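Local coordinates for sesquisabinene B synthase 2 (Santalum album, PDB 6A2A), which probably converts a prenyl diphosphate into the sesquiterpene sesquisabinene B, as a metal-dependent terpene synthase of plants, at residues K69-I72 / K73-M76. Sequence-based numbering, arbitrary orientation.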
# COMPACT_ATOMS: atom_id res chain seq x y z
N LYS A 69 5.42 35.27 -12.36
CA LYS A 69 6.48 35.15 -13.33
C LYS A 69 6.79 36.51 -13.94
O LYS A 69 7.93 36.88 -14.18
CB LYS A 69 6.07 34.32 -14.55
CG LYS A 69 6.08 32.82 -14.42
CD LYS A 69 5.97 32.16 -15.78
CE LYS A 69 5.61 30.70 -15.69
NZ LYS A 69 5.69 30.07 -17.03
N SER A 70 5.72 37.19 -14.30
CA SER A 70 5.83 38.51 -14.92
C SER A 70 6.61 39.44 -14.01
O SER A 70 7.53 40.14 -14.50
CB SER A 70 4.47 39.06 -15.29
OG SER A 70 3.96 38.38 -16.42
N LEU A 71 6.28 39.43 -12.71
CA LEU A 71 6.96 40.25 -11.71
C LEU A 71 8.45 39.89 -11.64
O LEU A 71 9.28 40.76 -11.59
CB LEU A 71 6.29 40.07 -10.35
CG LEU A 71 4.87 40.60 -10.24
CD1 LEU A 71 4.19 40.10 -8.97
CD2 LEU A 71 4.88 42.12 -10.23
N ILE A 72 8.78 38.60 -11.61
CA ILE A 72 10.18 38.21 -11.53
C ILE A 72 10.91 38.73 -12.78
O ILE A 72 12.09 39.07 -12.73
CB ILE A 72 10.31 36.68 -11.35
CG1 ILE A 72 9.66 36.17 -10.06
CG2 ILE A 72 11.77 36.29 -11.41
CD1 ILE A 72 9.52 34.67 -9.95
N LYS A 73 10.22 38.75 -13.91
CA LYS A 73 10.82 39.13 -15.21
C LYS A 73 10.87 40.66 -15.37
O LYS A 73 11.72 41.17 -16.07
CB LYS A 73 10.01 38.52 -16.37
CG LYS A 73 10.24 37.04 -16.62
CD LYS A 73 9.34 36.46 -17.70
CE LYS A 73 9.94 35.27 -18.42
NZ LYS A 73 9.76 35.36 -19.89
N GLN A 74 9.99 41.38 -14.67
CA GLN A 74 9.81 42.84 -14.88
C GLN A 74 11.08 43.61 -14.48
O GLN A 74 11.83 43.23 -13.56
CB GLN A 74 8.52 43.22 -14.16
CG GLN A 74 8.44 44.60 -13.53
CD GLN A 74 7.16 44.68 -12.72
OE1 GLN A 74 6.13 44.13 -13.10
NE2 GLN A 74 7.23 45.34 -11.58
N THR A 75 11.38 44.69 -15.21
CA THR A 75 12.50 45.55 -14.85
C THR A 75 12.25 46.16 -13.48
O THR A 75 11.14 46.67 -13.24
CB THR A 75 12.73 46.70 -15.83
OG1 THR A 75 12.57 46.15 -17.13
CG2 THR A 75 14.09 47.34 -15.69
N MET A 76 13.26 46.02 -12.63
CA MET A 76 13.33 46.63 -11.33
C MET A 76 14.73 47.17 -11.14
O MET A 76 15.63 46.71 -11.83
CB MET A 76 13.04 45.58 -10.24
CG MET A 76 11.68 44.98 -10.35
SD MET A 76 11.42 43.80 -9.00
CE MET A 76 9.80 43.18 -9.43
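Met-76 reaches back over the last turn of the helix and brings its methyl to a backbone carbonyl oxygen, CE lying 3.3 Å from Leu-71 O, obliquely beyond the oxygen and well out of the carbonyl plane. With CG turned away from its own carbonyl carbon (chi1 -61°), the extended chain carries CE back to that oxygen. Alongside, the side chains of Leu-71 and Gln-74 run in the same direction, and the leucine methyl CD2 lies 3.7 Å from Gln-74 OE1, an apolar branch beside an amide oxygen. Helix 55-73, in the alpha-helical N-terminal domain of this terpene synthase, ends here, and its final turn tightens: Lys-73 N bonds to Lys-69 O at 3.0 Å and weakly to Ser-70 O, Gln-74 N weakly to Ser-70 O and Leu-71 O, each amide thus adding a weak i to i-3 bond of 3-10 type. Gln-74 is the first residue to leave helical geometry. The aliphatic part of Lys-73 runs past the carbonyl that receives its amide, CG being 3.4 Å from Lys-69 O. Beyond the turn, Lys-81 NZ from helix 78-90 donates to Ile-72 O and Gln-74 O, while Phe-84 of that helix packs against Leu-71 and Ile-72.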